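PDB 6BZN: halogenase PltM from Pseudomonas fluorescens, which halogenates phenolic compounds using chloride, bromide or iodide, and works as an FAD-binding flavoprotein. Local coordinates for residues D25-G30 with A182-A187; V174-S179 with A187-A192; L126-L131 with T238-E243. All coordinates share one frame; numbering follows the deposited sequence.

Contact 1: D25-G30 with A182-A187; sequences DVIIIG and APVKAA. With CA (calcium ion), chain E.
Ile27 reaches across from its strand to Val184 and Ala186, and it does so with one branch. From CB the side chain forks: CG2 lies anti to the backbone N, while CG1 sits beside that N (chi1 -72°) and heads for the facing strand. CG1 rests 3.7 Å from CB of Ala186. One bond further on, CD1 lies 3.7 Å from that same Ala186 CB and 3.8 Å from CG2 of Val184, the Ile27 and Val184 side chains meeting at a slant. The strand segments belong to different sheets, and their axes approach to 6.6 Å at 116°; the backbone of Ile27 bonds instead with Phe188 and Ile190. The one bond across is weak, Ala187 N to Asp25 O at 3.0 Å with a bent N-H...O angle of 129°, made where the chain turns a corner at both Asp25 and Ala187. At that corner, the Asp25 carboxylate grips calcium with OD1 at 2.6 Å and OD2 at 2.3 Å, joined by a water, and OD2 also accepts a bond from Asn48 N. The chemistry thus divides at Asp25: aliphatic carbons pack the two sheets against each other, while the charged end is committed to a metal ion.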
loop_
_atom_site.group_PDB
_atom_site.type_symbol
_atom_site.label_atom_id
_atom_site.label_comp_id
_atom_site.label_asym_id
_atom_site.label_seq_id
_atom_site.Cartn_x
_atom_site.Cartn_y
_atom_site.Cartn_z
ATOM N N ASP A 25 5.937 27.387 7.940
ATOM C CA ASP A 25 6.498 27.071 6.620
ATOM C C ASP A 25 5.536 26.185 5.842
ATOM O O ASP A 25 5.226 26.467 4.691
ATOM C CB ASP A 25 7.856 26.386 6.739
ATOM C CG ASP A 25 8.919 27.312 7.294
ATOM O OD1 ASP A 25 9.293 28.262 6.582
ATOM O OD2 ASP A 25 9.338 27.101 8.448
ATOM N N VAL A 26 5.060 25.121 6.493
ATOM C CA VAL A 26 4.194 24.129 5.867
ATOM C C VAL A 26 3.008 23.764 6.769
ATOM O O VAL A 26 3.171 23.551 7.973
ATOM C CB VAL A 26 4.976 22.840 5.518
ATOM C CG1 VAL A 26 4.103 21.856 4.747
ATOM C CG2 VAL A 26 6.223 23.165 4.714
ATOM N N ILE A 27 1.824 23.701 6.170
ATOM C CA ILE A 27 0.648 23.101 6.786
ATOM C C ILE A 27 0.445 21.726 6.157
ATOM O O ILE A 27 0.557 21.557 4.927
ATOM C CB ILE A 27 -0.596 23.995 6.632
ATOM C CG1 ILE A 27 -0.452 25.216 7.542
ATOM C CG2 ILE A 27 -1.872 23.252 7.005
ATOM C CD1 ILE A 27 -1.350 26.381 7.182
ATOM N N ILE A 28 0.172 20.740 7.006
ATOM C CA ILE A 28 -0.082 19.369 6.578
ATOM C C ILE A 28 -1.488 18.995 7.032
ATOM O O ILE A 28 -1.786 19.090 8.215
ATOM C CB ILE A 28 0.930 18.387 7.187
ATOM C CG1 ILE A 28 2.345 18.727 6.711
ATOM C CG2 ILE A 28 0.618 16.949 6.769
ATOM C CD1 ILE A 28 3.435 17.969 7.423
ATOM N N ILE A 29 -2.344 18.600 6.094
ATOM C CA ILE A 29 -3.679 18.109 6.415
ATOM C C ILE A 29 -3.595 16.590 6.580
ATOM O O ILE A 29 -3.204 15.891 5.648
ATOM C CB ILE A 29 -4.716 18.451 5.330
ATOM C CG1 ILE A 29 -4.736 19.958 5.029
ATOM C CG2 ILE A 29 -6.115 18.041 5.784
ATOM C CD1 ILE A 29 -5.315 20.248 3.665
ATOM N N GLY A 30 -3.975 16.093 7.760
ATOM C CA GLY A 30 -3.965 14.663 8.081
ATOM C C GLY A 30 -2.838 14.297 9.038
ATOM O O GLY A 30 -1.672 14.617 8.793
ATOM N N ALA A 182 -8.364 31.769 15.021
ATOM C CA ALA A 182 -7.814 32.673 14.015
ATOM C C ALA A 182 -7.238 31.868 12.836
ATOM O O ALA A 182 -6.824 30.716 13.013
ATOM C CB ALA A 182 -6.737 33.563 14.617
ATOM N N PRO A 183 -7.212 32.469 11.633
ATOM C CA PRO A 183 -6.653 31.738 10.489
ATOM C C PRO A 183 -5.157 31.470 10.631
ATOM O O PRO A 183 -4.453 32.205 11.322
ATOM C CB PRO A 183 -6.910 32.669 9.289
ATOM C CG PRO A 183 -7.746 33.804 9.800
ATOM C CD PRO A 183 -7.587 33.853 11.285
ATOM N N VAL A 184 -4.677 30.415 9.989
ATOM C CA VAL A 184 -3.245 30.114 9.992
ATOM C C VAL A 184 -2.715 30.240 8.578
ATOM O O VAL A 184 -3.445 29.994 7.624
ATOM C CB VAL A 184 -2.930 28.734 10.611
ATOM C CG1 VAL A 184 -3.256 28.760 12.103
ATOM C CG2 VAL A 184 -3.678 27.606 9.911
ATOM N N LYS A 185 -1.454 30.643 8.464
ATOM C CA LYS A 185 -0.830 30.936 7.182
ATOM C C LYS A 185 0.458 30.135 7.020
ATOM O O LYS A 185 1.164 29.863 7.996
ATOM C CB LYS A 185 -0.546 32.436 7.043
ATOM C CG LYS A 185 -1.782 33.333 7.110
ATOM C CD LYS A 185 -1.420 34.817 7.008
ATOM C CE LYS A 185 -0.886 35.166 5.618
ATOM N NZ LYS A 185 -0.921 36.628 5.295
ATOM N N ALA A 186 0.748 29.737 5.786
ATOM C CA ALA A 186 1.980 29.037 5.480
ATOM C C ALA A 186 2.455 29.302 4.062
ATOM O O ALA A 186 1.727 29.887 3.241
ATOM C CB ALA A 186 1.820 27.543 5.707
ATOM N N ALA A 187 3.683 28.888 3.787
ATOM C CA ALA A 187 4.216 28.975 2.433
ATOM C C ALA A 187 3.660 27.884 1.512
ATOM O O ALA A 187 3.646 28.068 0.289
ATOM C CB ALA A 187 5.733 28.919 2.449
HETATM CA CA CA E . 10.502 29.090 8.714
HETATM O O HOH W 1 8.377 30.078 8.701
#

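Contact 2: V174-S179 with A187-A192; sequences VEVALS and AFIIDA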
loop_
_atom_site.group_PDB
_atom_site.type_symbol
_atom_site.label_atom_id
_atom_site.label_comp_id
_atom_site.label_asym_id
_atom_site.label_seq_id
_atom_site.Cartn_x
_atom_site.Cartn_y
_atom_site.Cartn_z
ATOM N N VAL A 174 -0.395 30.306 1.628
ATOM C CA VAL A 174 -1.641 29.610 1.829
ATOM C C VAL A 174 -2.273 30.142 3.095
ATOM O O VAL A 174 -1.571 30.490 4.034
ATOM C CB VAL A 174 -1.388 28.095 1.968
ATOM C CG1 VAL A 174 -2.671 27.343 2.267
ATOM C CG2 VAL A 174 -0.750 27.575 0.691
ATOM N N GLU A 175 -3.595 30.208 3.122
ATOM C CA GLU A 175 -4.288 30.637 4.324
ATOM C C GLU A 175 -5.421 29.677 4.635
ATOM O O GLU A 175 -6.291 29.454 3.800
ATOM C CB GLU A 175 -4.788 32.077 4.186
ATOM C CG GLU A 175 -5.457 32.581 5.465
ATOM C CD GLU A 175 -5.724 34.083 5.492
ATOM O OE1 GLU A 175 -5.129 34.833 4.691
ATOM O OE2 GLU A 175 -6.525 34.512 6.353
ATOM N N VAL A 176 -5.415 29.124 5.843
ATOM C CA VAL A 176 -6.423 28.164 6.255
ATOM C C VAL A 176 -7.245 28.792 7.377
ATOM O O VAL A 176 -6.698 29.186 8.407
ATOM C CB VAL A 176 -5.804 26.818 6.706
ATOM C CG1 VAL A 176 -6.904 25.835 7.108
ATOM C CG2 VAL A 176 -4.947 26.226 5.585
ATOM N N ALA A 177 -8.552 28.886 7.149
ATOM C CA ALA A 177 -9.485 29.364 8.153
ATOM C C ALA A 177 -9.996 28.164 8.928
ATOM O O ALA A 177 -10.264 27.112 8.339
ATOM C CB ALA A 177 -10.633 30.105 7.491
ATOM N N LEU A 178 -10.130 28.330 10.245
ATOM C CA LEU A 178 -10.516 27.265 11.169
ATOM C C LEU A 178 -11.737 27.708 11.978
ATOM O O LEU A 178 -11.840 28.881 12.327
ATOM C CB LEU A 178 -9.355 26.982 12.127
ATOM C CG LEU A 178 -8.020 26.623 11.476
ATOM C CD1 LEU A 178 -6.863 26.740 12.465
ATOM C CD2 LEU A 178 -8.096 25.229 10.882
ATOM N N SER A 179 -12.650 26.787 12.286
ATOM C CA SER A 179 -13.809 27.137 13.132
ATOM C C SER A 179 -13.316 27.453 14.540
ATOM O O SER A 179 -12.485 26.722 15.076
ATOM C CB SER A 179 -14.836 26.002 13.187
ATOM O OG SER A 179 -15.253 25.625 11.882
ATOM N N ALA A 187 3.683 28.888 3.787
ATOM C CA ALA A 187 4.216 28.975 2.433
ATOM C C ALA A 187 3.660 27.884 1.512
ATOM O O ALA A 187 3.646 28.068 0.289
ATOM C CB ALA A 187 5.733 28.919 2.449
ATOM N N PHE A 188 3.211 26.766 2.087
ATOM C CA PHE A 188 2.918 25.551 1.312
ATOM C C PHE A 188 1.978 24.646 2.106
ATOM O O PHE A 188 2.048 24.607 3.345
ATOM C CB PHE A 188 4.221 24.809 1.059
ATOM C CG PHE A 188 4.180 23.799 -0.062
ATOM C CD1 PHE A 188 4.125 24.210 -1.383
ATOM C CD2 PHE A 188 4.284 22.438 0.205
ATOM C CE1 PHE A 188 4.136 23.290 -2.426
ATOM C CE2 PHE A 188 4.314 21.509 -0.826
ATOM C CZ PHE A 188 4.235 21.932 -2.144
ATOM N N ILE A 189 1.112 23.932 1.399
ATOM C CA ILE A 189 0.173 23.002 2.049
ATOM C C ILE A 189 0.308 21.604 1.434
ATOM O O ILE A 189 0.342 21.452 0.219
ATOM C CB ILE A 189 -1.284 23.538 2.053
ATOM C CG1 ILE A 189 -2.196 22.625 2.878
ATOM C CG2 ILE A 189 -1.872 23.729 0.656
ATOM C CD1 ILE A 189 -3.441 23.337 3.393
ATOM N N ILE A 190 0.435 20.601 2.295
ATOM C CA ILE A 190 0.517 19.200 1.877
ATOM C C ILE A 190 -0.753 18.495 2.324
ATOM O O ILE A 190 -1.081 18.505 3.506
ATOM C CB ILE A 190 1.750 18.507 2.474
ATOM C CG1 ILE A 190 3.003 19.190 1.941
ATOM C CG2 ILE A 190 1.781 17.016 2.121
ATOM C CD1 ILE A 190 4.273 18.798 2.659
ATOM N N ASP A 191 -1.465 17.895 1.378
ATOM C CA ASP A 191 -2.641 17.113 1.697
ATOM C C ASP A 191 -2.238 15.661 1.934
ATOM O O ASP A 191 -1.997 14.902 0.977
ATOM C CB ASP A 191 -3.693 17.181 0.594
ATOM C CG ASP A 191 -5.057 16.678 1.052
ATOM O OD1 ASP A 191 -5.136 15.837 1.984
ATOM O OD2 ASP A 191 -6.067 17.152 0.481
ATOM N N ALA A 192 -2.216 15.281 3.205
ATOM C CA ALA A 192 -1.865 13.934 3.637
ATOM C C ALA A 192 -3.107 13.175 4.094
ATOM O O ALA A 192 -3.000 12.179 4.805
ATOM C CB ALA A 192 -0.837 14.013 4.766
#
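Val174 sets both its methyls against Ile189: CG1 and CG2 each lie 4.0 Å from Ile189 CG2, so the valine fork straddles that one branch, and the two side chains cross at about a right angle. CG2 of Val174 also approaches CA of Phe188 at 4.2 Å. Replacing Val174 by an alanine would probably open a gap over Ile189 CG2 and leave that methyl without its packing partner on this strand. Glu175 points away, and Val176 resumes the contact with CG2, 3.9 Å from CD1 of Ile189. The isoleucine serves both valines because CG1 runs anti to its own backbone N (chi1 -173°), carrying CD1 along to Val176 while CG2 stays under Val174. No hydrogen bond joins the segments, whose strand axes are 7.5 Å apart at 60°. Val176 packs also on Ile27 and Val184, and Leu169 touches both Val174 and Ile189, so the side chains that meet here are aliphatic. A three-stranded antiparallel meander laid across a parallel sheet, and entering it again through strand 188-191, is consistent with the beta-meander crossover of FAD-binding Rossmann-type domains, as in flavin-dependent monooxygenases.

Contact 3: L126-L131 with T238-E243; sequences LVAPPL and TRSPIE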
loop_
_atom_site.group_PDB
_atom_site.type_symbol
_atom_site.label_atom_id
_atom_site.label_comp_id
_atom_site.label_asym_id
_atom_site.label_seq_id
_atom_site.Cartn_x
_atom_site.Cartn_y
_atom_site.Cartn_z
ATOM N N LEU A 126 -2.596 -23.108 -4.079
ATOM C CA LEU A 126 -1.905 -22.113 -3.255
ATOM C C LEU A 126 -0.590 -21.676 -3.902
ATOM O O LEU A 126 0.120 -22.495 -4.485
ATOM C CB LEU A 126 -1.534 -22.706 -1.885
ATOM C CG LEU A 126 -2.494 -22.606 -0.712
ATOM C CD1 LEU A 126 -3.874 -23.101 -1.093
ATOM C CD2 LEU A 126 -1.925 -23.400 0.467
ATOM N N VAL A 127 -0.257 -20.397 -3.777
ATOM C CA VAL A 127 1.107 -19.926 -4.006
ATOM C C VAL A 127 1.484 -19.031 -2.830
ATOM O O VAL A 127 0.635 -18.316 -2.286
ATOM C CB VAL A 127 1.319 -19.179 -5.356
ATOM C CG1 VAL A 127 1.124 -20.115 -6.536
ATOM C CG2 VAL A 127 0.403 -17.967 -5.500
ATOM N N ALA A 128 2.745 -19.088 -2.429
ATOM C CA ALA A 128 3.227 -18.262 -1.328
ATOM C C ALA A 128 4.739 -18.109 -1.428
ATOM O O ALA A 128 5.470 -18.962 -0.953
ATOM C CB ALA A 128 2.831 -18.868 0.018
ATOM N N PRO A 129 5.212 -17.028 -2.068
ATOM C CA PRO A 129 6.655 -16.825 -2.127
ATOM C C PRO A 129 7.151 -16.195 -0.830
ATOM O O PRO A 129 6.741 -15.093 -0.517
ATOM C CB PRO A 129 6.839 -15.886 -3.320
ATOM C CG PRO A 129 5.513 -15.207 -3.517
ATOM C CD PRO A 129 4.459 -16.039 -2.864
ATOM N N PRO A 130 8.012 -16.892 -0.064
ATOM C CA PRO A 130 8.371 -16.348 1.242
ATOM C C PRO A 130 9.411 -15.233 1.224
ATOM O O PRO A 130 10.215 -15.125 0.286
ATOM C CB PRO A 130 8.903 -17.567 2.005
ATOM C CG PRO A 130 9.271 -18.565 0.991
ATOM C CD PRO A 130 8.609 -18.225 -0.301
ATOM N N LEU A 131 9.382 -14.414 2.263
ATOM C CA LEU A 131 10.411 -13.406 2.509
ATOM C C LEU A 131 11.590 -14.069 3.217
ATOM O O LEU A 131 11.451 -15.146 3.793
ATOM C CB LEU A 131 9.856 -12.298 3.411
ATOM C CG LEU A 131 8.574 -11.604 2.943
ATOM C CD1 LEU A 131 7.991 -10.766 4.066
ATOM C CD2 LEU A 131 8.836 -10.767 1.700
ATOM N N THR A 238 0.039 -28.743 2.830
ATOM C CA THR A 238 0.250 -27.727 1.807
ATOM C C THR A 238 1.671 -27.726 1.264
ATOM O O THR A 238 1.888 -27.330 0.125
ATOM C CB THR A 238 -0.072 -26.310 2.326
ATOM O OG1 THR A 238 0.794 -26.004 3.412
ATOM C CG2 THR A 238 -1.506 -26.225 2.767
ATOM N N ARG A 239 2.630 -28.156 2.084
ATOM C CA ARG A 239 4.058 -28.072 1.765
ATOM C C ARG A 239 4.550 -26.628 1.637
ATOM O O ARG A 239 5.610 -26.376 1.049
ATOM C CB ARG A 239 4.419 -28.860 0.489
ATOM C CG ARG A 239 3.806 -30.257 0.408
ATOM C CD ARG A 239 4.323 -30.982 -0.829
ATOM N NE ARG A 239 3.616 -32.236 -1.085
ATOM C CZ ARG A 239 3.925 -33.108 -2.054
ATOM N NH1 ARG A 239 3.208 -34.226 -2.189
ATOM N NH2 ARG A 239 4.946 -32.888 -2.888
ATOM N N SER A 240 3.803 -25.671 2.190
ATOM C CA SER A 240 4.238 -24.293 2.162
ATOM C C SER A 240 5.437 -24.159 3.102
ATOM O O SER A 240 5.412 -24.691 4.203
ATOM C CB SER A 240 3.136 -23.349 2.622
ATOM O OG SER A 240 3.666 -22.041 2.722
ATOM N N PRO A 241 6.479 -23.436 2.673
ATOM C CA PRO A 241 7.608 -23.160 3.545
ATOM C C PRO A 241 7.291 -22.218 4.727
ATOM O O PRO A 241 8.098 -22.132 5.649
ATOM C CB PRO A 241 8.615 -22.513 2.600
ATOM C CG PRO A 241 7.777 -21.857 1.567
ATOM C CD PRO A 241 6.596 -22.737 1.380
ATOM N N ILE A 242 6.150 -21.525 4.700
ATOM C CA ILE A 242 5.738 -20.633 5.788
ATOM C C ILE A 242 4.311 -20.951 6.190
ATOM O O ILE A 242 3.507 -21.366 5.352
ATOM C CB ILE A 242 5.842 -19.139 5.387
ATOM C CG1 ILE A 242 4.996 -18.828 4.138
ATOM C CG2 ILE A 242 7.297 -18.774 5.158
ATOM C CD1 ILE A 242 4.893 -17.351 3.803
ATOM N N GLU A 243 3.999 -20.768 7.475
ATOM C CA GLU A 243 2.619 -20.849 7.934
ATOM C C GLU A 243 1.833 -19.732 7.261
ATOM O O GLU A 243 2.258 -18.566 7.301
ATOM C CB GLU A 243 2.500 -20.640 9.441
ATOM C CG GLU A 243 3.124 -21.697 10.327
ATOM C CD GLU A 243 3.190 -21.253 11.779
ATOM O OE1 GLU A 243 2.209 -20.669 12.295
ATOM O OE2 GLU A 243 4.236 -21.470 12.409
#
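Leu126 and Thr238 begin a line of apolar contacts between strand 126-131, at one border of the seven-stranded mixed sheet, and a loop whose first turn is an ST turn. In that turn Thr238 OG1 accepts a bond from Ser240 N at 3.3 Å, nearly straight at 167°, as the chain leaves helix 235-238. With OG1 so engaged (chi1 61°, between the backbone N and the carbonyl carbon), the methyl CG2 lies anti to the carbonyl carbon and meets Leu126 CD2 at 3.7 Å. The two side chains cross obliquely, and Tyr228 touches both of them.

The segments run alongside each other, Ala128 opposite Ser240 and Pro130 opposite Ile242, yet no hydrogen bond links them, so the contact rests mainly on side-chain packing. Its close-packed, buried pairs are Leu126 on Thr238, and Pro130 CB on Ile242 CG2 at 3.7 Å. Only at Ala128 and Ser240 is the fit slacker, for Ala128 CB comes no nearer to Ser240 than 4.3 Å, at OG.

The open side belongs to Pro241, where closeness and burial part company: its ring sets CG 3.7 Å from CG of Pro130, the two side chains crossing at about a right angle. Pro241 is exposed although Pro130 and Phe518 both touch it. Residues near the C-terminus also touch the region: Phe518 meets Ser240 as well, Leu520 touches Pro130, and Arg517 bonds to Leu126 O. Away from the annotated sites, the contact simply joins the sheet border to a loop braced internally by Ser240, whose OG donates to Ile242 O at 2.7 Å, lying in the carbonyl plane on a lone pair, with a C=O...OG angle of 135°.

Contacts 1 and 2 are two aspects of one junction, their centres 4 Å apart and Ala187 common to both. Each joins the antiparallel meander to the parallel sheet, contact 1 through strands 181-186 and 24-29, contact 2 through their neighbours 173-178 and 188-191; a probable hydrogen bond from Val174 N to Ala186 O ties them. Contact 2 is buried throughout and purely apolar, whereas contact 1 runs out to a calcium ion and the exposed Lys185. Contact 3 lies about 47 Å from both, centre to centre, across the middle of the chain. Also mostly buried, it pairs a border strand with an irregular loop, with side-chain hydrogen bonds inside the loop and none across the contact.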